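Long-range contacts in PvdO (Pseudomonas aeruginosa, PDB 5HHA), which binds calcium and probably acts in chromophore maturation in the periplasm, with a fold related to that of formylglycine-generating enzymes: residues S80-T85 with G121-A126; L152-R157 with Q248-D253; A161-A166 with P204-G209; N195-V200 with G215-W220; A222-D227 with E242-V247. All blocks are in the same frame, centred on the assembly; numbering follows the deposited sequence. Where two conformers were deposited one is given.

All five contacts lie in one domain of the sulfatase-modifying factor family. Contact 1 comes first along the chain. Contact 2 then joins helix 154-162 to strand 247-251, and contacts 3, 4 and 5 fall within the span between its segments; the segments of 3 and 4 interleave. Contacts 1 and 4 are close, with centres about 8 Å apart, and touch directly. Contacts 2 and 4 share the central sheet, where strands 218-221 and 247-251 are neighbours. Contact 3 uses the far end of the helix that contact 2 begins. Contacts 3 and 5 are about 27 Å apart between centres. Long loops are thus tied to a small helix-and-sheet core, with the calcium site beyond contact 4.

Contact 1: residues S80-T85 with G121-A126; sequences SRYQVT and GPRQPA
Thr-85 and Arg-123 approach each other at a slant. The methyl CG2 of Thr-85 lies over one face of the Arg-123 guanidinium, 3.4 Å from NH2. The Thr-85 rotamer allows this: CG2 is anti to the carbonyl carbon and OG1 sits between N and C (chi1 67°). The Arg-123 chain bends at chi2 and chi3, which brings its head back to the threonine. Water 2 bridges the pair: it is 2.9 Å from Thr-85 OG1, accepts from Arg-123 NH2 and donates to Pro-122 O. Tyr-82 stands at the guanidinium edge, where CE2 is 4.3 Å from Arg-123 NH1. Further along, Gln-83 leans on the Pro-125 ring, with Gln-83 OE1 3.6 Å from Pro-125 CG. The other arm of that amide, NE2, donates to Glu-219. The backbones are joined by Ala-126 N to Val-84 O, 2.9 Å long with an N-H...O angle of 159°. Water 1 lies within hydrogen-bonding distance of Val-84 O and Ala-126 O. Thr-85 and Pro-125 thus form an isolated beta bridge, and Thr-85 is also the N-cap of helix 86-96.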
# COMPACT_ATOMS: atom_id res chain seq x y z
N SER A 80 -8.16 -2.08 -3.10
CA SER A 80 -8.71 -0.77 -2.77
C SER A 80 -7.96 0.29 -3.58
O SER A 80 -6.71 0.30 -3.63
CB SER A 80 -8.70 -0.55 -1.27
OG SER A 80 -7.41 -0.66 -0.69
N ARG A 81 -8.70 1.13 -4.29
CA ARG A 81 -8.05 2.10 -5.16
C ARG A 81 -7.29 3.15 -4.36
O ARG A 81 -6.35 3.79 -4.88
CB ARG A 81 -9.02 2.73 -6.16
CG ARG A 81 -10.12 3.60 -5.61
CD ARG A 81 -10.84 4.23 -6.79
NE ARG A 81 -11.92 5.13 -6.41
CZ ARG A 81 -12.52 5.95 -7.27
NH1 ARG A 81 -12.16 5.94 -8.55
NH2 ARG A 81 -13.50 6.75 -6.85
N TYR A 82 -7.72 3.34 -3.12
CA TYR A 82 -7.02 4.16 -2.14
C TYR A 82 -6.50 3.27 -1.02
O TYR A 82 -6.96 2.14 -0.85
CB TYR A 82 -7.98 5.16 -1.49
CG TYR A 82 -8.76 6.00 -2.46
CD1 TYR A 82 -8.11 6.86 -3.33
CD2 TYR A 82 -10.16 5.98 -2.50
CE1 TYR A 82 -8.81 7.66 -4.20
CE2 TYR A 82 -10.86 6.79 -3.38
CZ TYR A 82 -10.17 7.60 -4.23
OH TYR A 82 -10.87 8.40 -5.10
N GLN A 83 -5.55 3.78 -0.25
CA GLN A 83 -5.31 3.26 1.07
C GLN A 83 -6.63 3.32 1.86
O GLN A 83 -7.46 4.22 1.66
CB GLN A 83 -4.21 4.09 1.73
CG GLN A 83 -2.82 3.82 1.13
CD GLN A 83 -2.05 5.06 0.67
OE1 GLN A 83 -2.46 6.21 0.83
NE2 GLN A 83 -0.86 4.79 0.11
N VAL A 84 -6.82 2.34 2.73
CA VAL A 84 -8.01 2.36 3.58
C VAL A 84 -7.97 3.62 4.42
O VAL A 84 -6.93 4.00 4.93
CB VAL A 84 -8.09 1.09 4.41
CG1 VAL A 84 -9.23 1.17 5.45
CG2 VAL A 84 -8.31 -0.12 3.50
N THR A 85 -9.11 4.30 4.54
CA THR A 85 -9.10 5.62 5.18
C THR A 85 -9.34 5.55 6.67
O THR A 85 -9.81 4.55 7.20
CB THR A 85 -10.18 6.54 4.60
OG1 THR A 85 -11.46 6.03 4.97
CG2 THR A 85 -10.07 6.71 3.08
N GLY A 121 -7.99 13.91 9.14
CA GLY A 121 -9.39 13.85 8.80
C GLY A 121 -9.80 12.48 8.28
O GLY A 121 -8.96 11.58 8.09
N PRO A 122 -11.08 12.27 8.03
CA PRO A 122 -11.60 10.93 7.75
C PRO A 122 -11.20 10.37 6.39
O PRO A 122 -11.30 9.16 6.23
CB PRO A 122 -13.11 11.13 7.83
CG PRO A 122 -13.29 12.59 7.48
CD PRO A 122 -12.17 13.26 8.16
N ARG A 123 -10.73 11.20 5.46
CA ARG A 123 -10.25 10.69 4.19
C ARG A 123 -8.74 10.59 4.12
O ARG A 123 -8.22 10.13 3.11
CB ARG A 123 -10.74 11.55 3.03
CG ARG A 123 -12.26 11.68 3.02
CD ARG A 123 -12.85 11.05 1.84
NE ARG A 123 -13.08 9.66 2.14
CZ ARG A 123 -12.88 8.66 1.29
NH1 ARG A 123 -12.44 8.90 0.06
NH2 ARG A 123 -13.14 7.43 1.70
N GLN A 124 -8.02 10.97 5.17
CA GLN A 124 -6.60 10.65 5.19
C GLN A 124 -6.46 9.15 5.45
O GLN A 124 -7.36 8.50 5.96
CB GLN A 124 -5.88 11.46 6.25
CG GLN A 124 -5.41 12.84 5.76
CD GLN A 124 -5.07 13.77 6.90
OE1 GLN A 124 -3.98 13.75 7.45
NE2 GLN A 124 -6.02 14.61 7.27
N PRO A 125 -5.30 8.56 5.10
CA PRO A 125 -5.15 7.11 5.31
C PRO A 125 -5.21 6.72 6.78
O PRO A 125 -4.66 7.39 7.66
CB PRO A 125 -3.74 6.81 4.76
CG PRO A 125 -3.44 7.93 3.84
CD PRO A 125 -4.15 9.15 4.40
N ALA A 126 -5.83 5.58 7.04
CA ALA A 126 -5.70 4.91 8.33
C ALA A 126 -4.23 4.57 8.56
O ALA A 126 -3.51 4.11 7.65
CB ALA A 126 -6.51 3.64 8.34
O HOH W 1 -4.20 3.10 5.18
O HOH W 2 -13.83 7.64 4.86

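Contact 2: residues L152-R157 with Q248-D253; sequences LSEAER and QIRGND
Glu-154 and Arg-250 form a buried salt bridge between the first turn of helix 154-162 and strand 247-251 of the sheet. Arg-250 grips side-on: NE is 2.8 Å and NH2 3.0 Å from the same oxygen, Glu-154 OE2. That oxygen lies in the guanidinium plane, but the carboxylate stands almost square to it, at 88°. NE meets the anti lone pair, while NH2 comes from above the carboxylate plane. Glu-154 OE1 rests 3.4 Å from Gln-248 CG. Glu-154 reaches across with CG anti to its own nitrogen and the chain extended beyond. One turn on, Arg-157 lays a guanidinium face over the peptide between Arg-250 and Gly-251, with NH1 3.4 Å from Gly-251 CA. The second shell is charged too. Arg-266 also binds Glu-154 OE2, Glu-158 takes Arg-250 NH2, and Arg-157 pairs with Glu-219 and donates to Met-213 O. Each buried charge thus meets an opposite one, which probably offsets part of the cost of burial. The helix start is fixed by a capping box of Ser-153 and Glu-156. Between the two arginines, water 5 accepts from Arg-157 NH1 and Arg-250 NH1, each at 2.9 Å.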
# COMPACT_ATOMS: atom_id res chain seq x y z
N LEU A 152 -3.10 -7.54 0.50
CA LEU A 152 -2.37 -7.70 -0.76
C LEU A 152 -1.10 -8.49 -0.53
O LEU A 152 -0.48 -8.44 0.52
CB LEU A 152 -1.95 -6.32 -1.29
CG LEU A 152 -3.02 -5.57 -2.07
CD1 LEU A 152 -4.15 -5.16 -1.18
CD2 LEU A 152 -2.39 -4.38 -2.72
N SER A 153 -0.68 -9.23 -1.56
CA SER A 153 0.67 -9.73 -1.62
C SER A 153 1.60 -8.63 -2.15
O SER A 153 1.17 -7.66 -2.78
CB SER A 153 0.78 -10.98 -2.50
OG SER A 153 0.65 -10.61 -3.86
N GLU A 154 2.89 -8.81 -1.91
CA GLU A 154 3.88 -7.84 -2.38
C GLU A 154 3.82 -7.72 -3.89
O GLU A 154 3.91 -6.63 -4.46
CB GLU A 154 5.28 -8.23 -1.92
CG GLU A 154 6.30 -7.13 -2.18
CD GLU A 154 7.72 -7.40 -1.73
OE1 GLU A 154 8.03 -8.53 -1.32
OE2 GLU A 154 8.50 -6.42 -1.76
N ALA A 155 3.68 -8.86 -4.56
CA ALA A 155 3.59 -8.85 -6.02
C ALA A 155 2.37 -8.09 -6.52
O ALA A 155 2.43 -7.31 -7.48
CB ALA A 155 3.56 -10.28 -6.53
N GLU A 156 1.21 -8.30 -5.87
CA GLU A 156 -0.00 -7.57 -6.24
C GLU A 156 0.20 -6.07 -6.07
O GLU A 156 -0.25 -5.27 -6.87
CB GLU A 156 -1.19 -8.01 -5.38
CG GLU A 156 -1.73 -9.38 -5.74
CD GLU A 156 -2.72 -9.93 -4.74
OE1 GLU A 156 -2.84 -9.41 -3.61
OE2 GLU A 156 -3.38 -10.94 -5.10
N ARG A 157 0.89 -5.70 -4.99
CA ARG A 157 1.11 -4.29 -4.71
C ARG A 157 2.00 -3.66 -5.79
O ARG A 157 1.68 -2.58 -6.32
CB ARG A 157 1.66 -4.10 -3.30
CG ARG A 157 1.34 -2.76 -2.64
CD ARG A 157 2.10 -1.58 -3.23
NE ARG A 157 1.79 -0.36 -2.49
CZ ARG A 157 2.31 0.83 -2.76
NH1 ARG A 157 3.28 0.95 -3.64
NH2 ARG A 157 1.86 1.89 -2.12
N GLN A 248 7.07 -7.71 4.83
CA GLN A 248 7.27 -6.63 3.86
C GLN A 248 6.24 -5.53 4.04
O GLN A 248 5.07 -5.77 4.37
CB GLN A 248 7.14 -7.17 2.43
CG GLN A 248 8.08 -8.31 2.08
CD GLN A 248 9.55 -7.96 1.87
OE1 GLN A 248 9.98 -6.80 1.83
NE2 GLN A 248 10.33 -8.97 1.72
N ILE A 249 6.67 -4.30 3.74
CA ILE A 249 5.79 -3.16 3.56
C ILE A 249 6.16 -2.51 2.22
O ILE A 249 7.29 -2.66 1.72
CB ILE A 249 5.87 -2.15 4.73
CG1 ILE A 249 7.30 -1.67 4.92
CG2 ILE A 249 5.36 -2.80 6.01
CD1 ILE A 249 7.47 -0.61 6.04
N ARG A 250 5.21 -1.81 1.62
CA ARG A 250 5.41 -1.25 0.29
C ARG A 250 4.97 0.21 0.22
O ARG A 250 4.19 0.69 1.06
CB ARG A 250 4.65 -2.07 -0.76
CG ARG A 250 5.45 -3.30 -1.23
CD ARG A 250 6.77 -2.87 -1.90
NE ARG A 250 7.42 -3.97 -2.61
CZ ARG A 250 7.56 -4.04 -3.92
NH1 ARG A 250 7.17 -3.08 -4.75
NH2 ARG A 250 8.19 -5.08 -4.41
N GLY A 251 5.41 0.89 -0.82
CA GLY A 251 5.11 2.28 -1.04
C GLY A 251 6.13 3.17 -0.36
O GLY A 251 7.30 2.83 -0.21
N ASN A 252 5.69 4.36 0.02
CA ASN A 252 6.57 5.33 0.66
C ASN A 252 5.70 6.32 1.41
O ASN A 252 4.58 6.59 0.99
CB ASN A 252 7.41 6.05 -0.40
CG ASN A 252 8.59 6.78 0.17
OD1 ASN A 252 9.12 6.41 1.22
ND2 ASN A 252 9.06 7.78 -0.55
N ASP A 253 6.20 6.89 2.50
CA ASP A 253 5.39 7.77 3.32
C ASP A 253 5.73 9.25 3.19
O ASP A 253 6.75 9.66 2.63
CB ASP A 253 5.42 7.35 4.79
CG ASP A 253 6.75 7.55 5.44
OD1 ASP A 253 7.04 8.66 5.95
OD2 ASP A 253 7.54 6.56 5.50
O HOH W 3 8.69 -4.52 0.39
O HOH W 4 2.68 4.42 -0.84
O HOH W 5 5.41 -0.73 -4.71

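Contact 3: residues A161-A166 with P204-G209; sequences ARAGSA and PPNAFG
Phe-208 packs its ring flat against Ala-163, the first residue after helix 154-162. From the start of the side chain, Phe-208 CB is 3.9 Å from Ala-163 CB. The next atom, Phe-208 CG, comes nearer to that methyl, 3.6 Å from Ala-163 CB. Beyond CG the ring slides from the methyl onto the alpha carbon. CD1 and CD2 meet both Ala-163 CB and CA, whereas CE1, CE2 and the tip CZ lie close to CA. Ala-163 CA sits 3.5 Å from the ring centroid and only 5° off the ring normal. This is a CH-pi contact over the middle of the face. The torsion chi1 of -82° sets CG anti to the carbonyl carbon and swings the ring over the helix end. The ring also meets Tyr-159 edge-to-face and touches Leu-45 and Pro-46 of strand 42-52.

The Ala-163 methyl is wedged between Phe-208 and Asn-206, 3.5 Å from Asn-206 CG. Asn-206 ND2 reaches past it to Ala-161 O, in a weak bond of 3.1 Å, and also donates to Gly-160 O. His-214 NE2 also donates to Ala-161 O, so the weak Asn-206 bond merely supplements it. OD1 accepts from Phe-208 N, which makes an Asx turn and ties the amide to the residue that carries the ring. The helix end itself leaves by a type I' turn from Arg-162 to Ser-165, with positive phi at Ala-163. The contact is therefore mainly apolar, while the Asn-206 amide supplies a donor to carbonyls at the C-terminal end of the helix, where such groups commonly lack a helical partner.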
# COMPACT_ATOMS: atom_id res chain seq x y z
N ALA A 161 0.89 -0.77 -8.44
CA ALA A 161 1.62 0.48 -8.48
C ALA A 161 2.07 0.79 -9.90
O ALA A 161 1.99 1.93 -10.35
CB ALA A 161 2.83 0.43 -7.55
N ARG A 162 2.59 -0.22 -10.60
CA ARG A 162 3.17 0.02 -11.92
C ARG A 162 2.13 0.27 -12.99
O ARG A 162 2.35 1.09 -13.90
CB ARG A 162 4.01 -1.17 -12.36
CG ARG A 162 5.29 -1.34 -11.57
CD ARG A 162 6.13 -2.50 -12.13
NE ARG A 162 7.43 -2.58 -11.47
CZ ARG A 162 8.42 -1.72 -11.69
NH1 ARG A 162 8.31 -0.79 -12.60
NH2 ARG A 162 9.53 -1.79 -10.98
N ALA A 163 1.01 -0.45 -12.94
CA ALA A 163 -0.05 -0.30 -13.95
C ALA A 163 0.52 -0.39 -15.37
O ALA A 163 0.14 0.39 -16.26
CB ALA A 163 -0.82 0.99 -13.75
N GLY A 164 1.43 -1.33 -15.59
CA GLY A 164 1.99 -1.57 -16.91
C GLY A 164 3.33 -0.89 -17.15
O GLY A 164 4.00 -1.19 -18.16
N SER A 165 3.79 -0.06 -16.25
CA SER A 165 5.01 0.72 -16.47
C SER A 165 6.24 -0.04 -16.00
O SER A 165 6.19 -0.78 -15.03
CB SER A 165 4.91 2.08 -15.80
OG SER A 165 4.84 1.93 -14.39
N ALA A 166 7.35 0.13 -16.71
CA ALA A 166 8.60 -0.58 -16.43
C ALA A 166 9.61 0.22 -15.64
O ALA A 166 10.54 -0.33 -15.07
CB ALA A 166 9.23 -1.00 -17.76
N PRO A 204 -3.30 12.47 -9.29
CA PRO A 204 -3.94 11.67 -10.33
C PRO A 204 -3.72 10.18 -10.14
O PRO A 204 -2.72 9.77 -9.51
CB PRO A 204 -3.24 12.13 -11.61
CG PRO A 204 -2.82 13.54 -11.32
CD PRO A 204 -2.40 13.50 -9.87
N PRO A 205 -4.62 9.37 -10.67
CA PRO A 205 -4.46 7.93 -10.58
C PRO A 205 -3.51 7.42 -11.65
O PRO A 205 -3.21 8.16 -12.61
CB PRO A 205 -5.87 7.41 -10.83
CG PRO A 205 -6.43 8.40 -11.79
CD PRO A 205 -5.86 9.74 -11.38
N ASN A 206 -3.05 6.19 -11.51
CA ASN A 206 -2.31 5.56 -12.58
C ASN A 206 -3.28 4.89 -13.56
O ASN A 206 -4.51 5.03 -13.45
CB ASN A 206 -1.24 4.60 -12.04
CG ASN A 206 -1.82 3.37 -11.35
OD1 ASN A 206 -2.99 3.01 -11.52
ND2 ASN A 206 -0.97 2.70 -10.59
N ALA A 207 -2.74 4.17 -14.54
CA ALA A 207 -3.54 3.63 -15.65
C ALA A 207 -4.48 2.53 -15.22
O ALA A 207 -5.38 2.14 -15.98
CB ALA A 207 -2.63 3.14 -16.80
N PHE A 208 -4.26 1.97 -14.04
CA PHE A 208 -5.15 0.95 -13.49
C PHE A 208 -6.26 1.59 -12.66
O PHE A 208 -7.11 0.89 -12.12
CB PHE A 208 -4.39 -0.04 -12.60
CG PHE A 208 -3.67 -1.15 -13.33
CD1 PHE A 208 -3.70 -1.32 -14.72
CD2 PHE A 208 -2.97 -2.07 -12.58
CE1 PHE A 208 -3.01 -2.40 -15.30
CE2 PHE A 208 -2.28 -3.11 -13.15
CZ PHE A 208 -2.31 -3.28 -14.50
N GLY A 209 -6.28 2.91 -12.54
CA GLY A 209 -7.27 3.54 -11.70
C GLY A 209 -6.92 3.54 -10.22
O GLY A 209 -7.78 3.75 -9.36

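Contact 4: residues N195-V200 with G215-W220; sequences NFTSPV and GNVYEW
Asn-216 pairs its side-chain amide with the backbone of Ser-198, much as one peptide group pairs with another. Ser-198 N donates to Asn-216 OD1 at 2.9 Å, with an N-H...O angle of 167°. It meets OD1 in the carbonyl plane, on a lone pair. In return Asn-216 ND2 donates to Ser-198 O at 3.0 Å and 169°. Ser-198 O lies close to the amide plane, though ND2 is tilted 29° from the plane of the carbonyl it meets. Two nearly straight bonds from one amide fix its rotation. The hydroxyl Ser-198 OG comes within 3.1 Å of Asn-216 OD1, but any bond there is weak and not settled.

The pairing belongs to the second shell of the calcium site. Asn-186, one of the calcium-binding residues, donates from ND2 to Asn-216 OD1 and to Phe-196 O. Tyr-194, another of them, comes directly before the segment 195-200. The loop 195-200 is thereby tied to the chain leading into strand 218-221 of the central sheet.

Packing surrounds the amide. Thr-197 lies about at right angles to Asn-216, with CB 3.3 Å from OD1. Its OG1 meets the side-chain amide of Gln-124. The methyl branch makes the apolar contact: Thr-197 CG2 rests 3.6 Å from Val-217 CG1, and the two side chains cross at a slant. Pro-125 touches Asn-216 as well.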
# COMPACT_ATOMS: atom_id res chain seq x y z
N ASN A 195 2.27 18.55 4.71
CA ASN A 195 3.37 18.16 5.57
C ASN A 195 3.26 16.72 6.03
O ASN A 195 4.26 16.03 6.10
CB ASN A 195 3.45 19.03 6.82
CG ASN A 195 3.63 20.50 6.50
OD1 ASN A 195 2.94 21.39 7.09
ND2 ASN A 195 4.54 20.80 5.61
N PHE A 196 2.06 16.31 6.42
CA PHE A 196 1.79 14.94 6.81
C PHE A 196 1.01 14.26 5.70
O PHE A 196 1.25 14.55 4.53
CB PHE A 196 1.09 14.91 8.18
CG PHE A 196 1.86 15.66 9.22
CD1 PHE A 196 2.93 15.08 9.85
CD2 PHE A 196 1.54 16.98 9.52
CE1 PHE A 196 3.66 15.78 10.80
CE2 PHE A 196 2.26 17.69 10.47
CZ PHE A 196 3.31 17.10 11.10
N THR A 197 0.10 13.33 6.01
CA THR A 197 -0.65 12.66 4.94
C THR A 197 -1.66 13.60 4.29
O THR A 197 -2.03 14.65 4.87
CB THR A 197 -1.34 11.40 5.44
OG1 THR A 197 -2.18 11.77 6.54
CG2 THR A 197 -0.34 10.35 5.89
N SER A 198 -2.11 13.23 3.11
CA SER A 198 -3.10 13.94 2.34
C SER A 198 -4.34 13.07 2.24
O SER A 198 -4.29 11.86 2.34
CB SER A 198 -2.55 14.21 0.93
OG SER A 198 -1.90 13.04 0.39
N PRO A 199 -5.51 13.70 2.02
CA PRO A 199 -6.69 12.88 1.76
C PRO A 199 -6.40 11.94 0.62
O PRO A 199 -5.72 12.30 -0.34
CB PRO A 199 -7.78 13.90 1.38
CG PRO A 199 -7.28 15.19 1.94
CD PRO A 199 -5.78 15.14 1.94
N VAL A 200 -6.94 10.73 0.67
CA VAL A 200 -6.68 9.78 -0.39
C VAL A 200 -7.18 10.35 -1.71
O VAL A 200 -8.24 11.01 -1.76
CB VAL A 200 -7.28 8.40 -0.08
CG1 VAL A 200 -6.68 7.85 1.22
CG2 VAL A 200 -8.83 8.45 -0.01
N GLY A 215 3.22 7.42 -2.74
CA GLY A 215 3.45 8.26 -1.58
C GLY A 215 2.36 8.09 -0.53
O GLY A 215 1.61 7.10 -0.52
N ASN A 216 2.29 9.08 0.35
CA ASN A 216 1.29 9.18 1.41
C ASN A 216 1.68 8.32 2.61
O ASN A 216 2.14 8.85 3.62
CB ASN A 216 -0.14 8.97 0.90
CG ASN A 216 -1.13 9.92 1.55
OD1 ASN A 216 -0.74 10.82 2.29
ND2 ASN A 216 -2.42 9.74 1.26
N VAL A 217 1.52 6.99 2.52
CA VAL A 217 1.96 6.08 3.57
C VAL A 217 2.54 4.82 2.96
O VAL A 217 2.16 4.40 1.87
CB VAL A 217 0.77 5.66 4.50
CG1 VAL A 217 0.28 6.82 5.33
CG2 VAL A 217 -0.40 5.07 3.74
N TYR A 218 3.45 4.21 3.70
CA TYR A 218 3.76 2.79 3.45
C TYR A 218 2.51 1.95 3.70
O TYR A 218 1.57 2.41 4.36
CB TYR A 218 4.86 2.32 4.40
CG TYR A 218 6.27 2.49 3.86
CD1 TYR A 218 6.85 1.46 3.12
CD2 TYR A 218 7.02 3.63 4.09
CE1 TYR A 218 8.14 1.56 2.64
CE2 TYR A 218 8.32 3.74 3.61
CZ TYR A 218 8.87 2.69 2.87
OH TYR A 218 10.18 2.72 2.39
N GLU A 219 2.54 0.71 3.23
CA GLU A 219 1.41 -0.19 3.35
C GLU A 219 1.87 -1.57 3.75
O GLU A 219 2.81 -2.11 3.15
CB GLU A 219 0.69 -0.35 2.02
CG GLU A 219 0.04 0.92 1.51
CD GLU A 219 -0.35 0.84 0.06
OE1 GLU A 219 -0.44 -0.29 -0.48
OE2 GLU A 219 -0.58 1.91 -0.56
N TRP A 220 1.18 -2.19 4.69
CA TRP A 220 1.38 -3.59 4.95
C TRP A 220 1.02 -4.44 3.73
O TRP A 220 0.02 -4.16 3.05
CB TRP A 220 0.49 -4.07 6.10
CG TRP A 220 0.80 -3.47 7.42
CD1 TRP A 220 0.06 -2.54 8.07
CD2 TRP A 220 1.93 -3.76 8.27
NE1 TRP A 220 0.65 -2.24 9.28
CE2 TRP A 220 1.80 -2.96 9.42
CE3 TRP A 220 3.05 -4.60 8.16
CZ2 TRP A 220 2.71 -3.00 10.46
CZ3 TRP A 220 3.96 -4.62 9.20
CH2 TRP A 220 3.79 -3.82 10.33

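Contact 5: residues A222-D227 with E242-V247; sequences ADCWHD and EKCELV
Cys-224 and Cys-244 are joined by a disulfide, SG to SG 2.0 Å, with a chi3 of 79°. In both cysteines SG is anti to the carbonyl carbon, a torsion compatible with the bond. This is the tight part of the contact. Beside it the backbones run close: Cys-224 and Val-247 form an antiparallel non-hydrogen-bonded pair, with 4.1 Å between their CA atoms. Trp-225 N donates to Leu-246 O at 3.0 Å and 158°. Val-247 CB presses to 3.3 Å from Asp-223 O.

The outer part is looser. Trp-225 and Leu-246 lie side by side and point the same way, with their CB atoms 3.7 Å apart. Further out they draw apart a little: Leu-246 CD1 is 4.1 Å from Trp-225 CE3, near the rim of the indole. Both residues are partly open to solvent. Glu-242, Lys-243 and Glu-245, on either side of Cys-244, are exposed.

The disulfide thus ties the loop before strand 247-251 to the short strand 223-224, just past the corner at Ala-222. The buried Asp-223 carboxylate leads away from this contact: OD1 accepts from Glu-154 N at the start of helix 154-162, and OD2 from Trp-239 N. Leu-246 and Trp-225 touch Asn-268 of strand 266-269, and the backbone of Val-247 bonds to Ala-269 there.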
# COMPACT_ATOMS: atom_id res chain seq x y z
N ALA A 222 1.24 -9.00 2.82
CA ALA A 222 1.21 -10.23 3.60
C ALA A 222 2.59 -10.85 3.76
O ALA A 222 2.85 -11.53 4.76
CB ALA A 222 0.28 -11.26 2.98
N ASP A 223 3.46 -10.70 2.76
CA ASP A 223 4.67 -11.49 2.62
C ASP A 223 5.61 -11.36 3.80
O ASP A 223 5.81 -10.28 4.35
CB ASP A 223 5.46 -11.08 1.37
CG ASP A 223 4.65 -11.15 0.10
OD1 ASP A 223 3.51 -10.65 0.08
OD2 ASP A 223 5.17 -11.72 -0.90
N CYS A 224 6.25 -12.47 4.13
CA CYS A 224 7.41 -12.43 5.01
C CYS A 224 8.59 -11.83 4.29
O CYS A 224 8.67 -11.85 3.09
CB CYS A 224 7.75 -13.83 5.51
SG CYS A 224 6.40 -14.47 6.56
N TRP A 225 9.52 -11.28 5.05
CA TRP A 225 10.66 -10.58 4.48
C TRP A 225 11.68 -11.52 3.84
O TRP A 225 12.03 -12.58 4.39
CB TRP A 225 11.38 -9.78 5.58
CG TRP A 225 12.68 -9.19 5.12
CD1 TRP A 225 12.84 -8.17 4.25
CD2 TRP A 225 14.00 -9.61 5.50
NE1 TRP A 225 14.18 -7.91 4.06
CE2 TRP A 225 14.91 -8.78 4.82
CE3 TRP A 225 14.49 -10.60 6.36
CZ2 TRP A 225 16.29 -8.91 4.95
CZ3 TRP A 225 15.87 -10.74 6.49
CH2 TRP A 225 16.75 -9.89 5.80
N HIS A 226 12.17 -11.11 2.66
CA HIS A 226 13.33 -11.73 2.02
C HIS A 226 14.15 -10.62 1.44
O HIS A 226 13.63 -9.61 0.96
CB HIS A 226 12.92 -12.73 0.91
CG HIS A 226 11.97 -13.79 1.38
ND1 HIS A 226 10.63 -13.58 1.51
CD2 HIS A 226 12.18 -15.08 1.74
CE1 HIS A 226 10.04 -14.66 1.99
NE2 HIS A 226 10.97 -15.59 2.11
N ASP A 227 15.46 -10.84 1.45
CA ASP A 227 16.44 -9.84 1.09
C ASP A 227 16.79 -9.82 -0.42
O ASP A 227 17.83 -9.27 -0.82
CB ASP A 227 17.70 -10.14 1.91
CG ASP A 227 18.67 -9.00 1.96
OD1 ASP A 227 18.25 -7.82 1.90
OD2 ASP A 227 19.87 -9.29 2.12
N GLU A 242 7.17 -20.13 7.54
CA GLU A 242 6.45 -20.67 8.68
C GLU A 242 6.53 -19.67 9.83
O GLU A 242 5.52 -19.36 10.46
CB GLU A 242 7.06 -22.01 9.09
CG GLU A 242 6.07 -22.99 9.70
CD GLU A 242 6.59 -24.41 9.69
OE1 GLU A 242 6.29 -25.17 8.75
OE2 GLU A 242 7.33 -24.77 10.64
N LYS A 243 7.74 -19.17 10.08
CA LYS A 243 7.97 -18.21 11.15
C LYS A 243 8.67 -17.00 10.55
O LYS A 243 9.64 -17.16 9.80
CB LYS A 243 8.86 -18.82 12.24
CG LYS A 243 8.37 -20.16 12.77
CD LYS A 243 9.36 -20.75 13.77
CE LYS A 243 8.78 -22.01 14.41
NZ LYS A 243 9.62 -22.51 15.55
N CYS A 244 8.19 -15.81 10.89
CA CYS A 244 8.72 -14.56 10.34
C CYS A 244 8.86 -13.46 11.37
O CYS A 244 7.88 -12.97 11.92
CB CYS A 244 7.81 -14.04 9.23
SG CYS A 244 7.33 -15.33 8.12
N GLU A 245 10.09 -13.01 11.57
CA GLU A 245 10.36 -11.90 12.46
C GLU A 245 10.02 -10.57 11.77
O GLU A 245 9.72 -9.60 12.43
CB GLU A 245 11.83 -11.87 12.86
CG GLU A 245 12.11 -11.11 14.16
CD GLU A 245 12.70 -9.73 13.94
OE1 GLU A 245 13.92 -9.64 13.65
OE2 GLU A 245 11.95 -8.73 14.07
N LEU A 246 10.08 -10.57 10.44
CA LEU A 246 9.87 -9.36 9.65
C LEU A 246 8.96 -9.68 8.48
O LEU A 246 9.01 -10.78 7.93
CB LEU A 246 11.19 -8.83 9.11
CG LEU A 246 12.21 -8.40 10.16
CD1 LEU A 246 13.53 -8.09 9.49
CD2 LEU A 246 11.72 -7.19 10.93
N VAL A 247 8.09 -8.73 8.15
CA VAL A 247 7.25 -8.82 6.98
C VAL A 247 7.51 -7.62 6.07
O VAL A 247 8.11 -6.64 6.48
CB VAL A 247 5.75 -8.88 7.36
CG1 VAL A 247 5.43 -10.18 8.13
CG2 VAL A 247 5.31 -7.63 8.12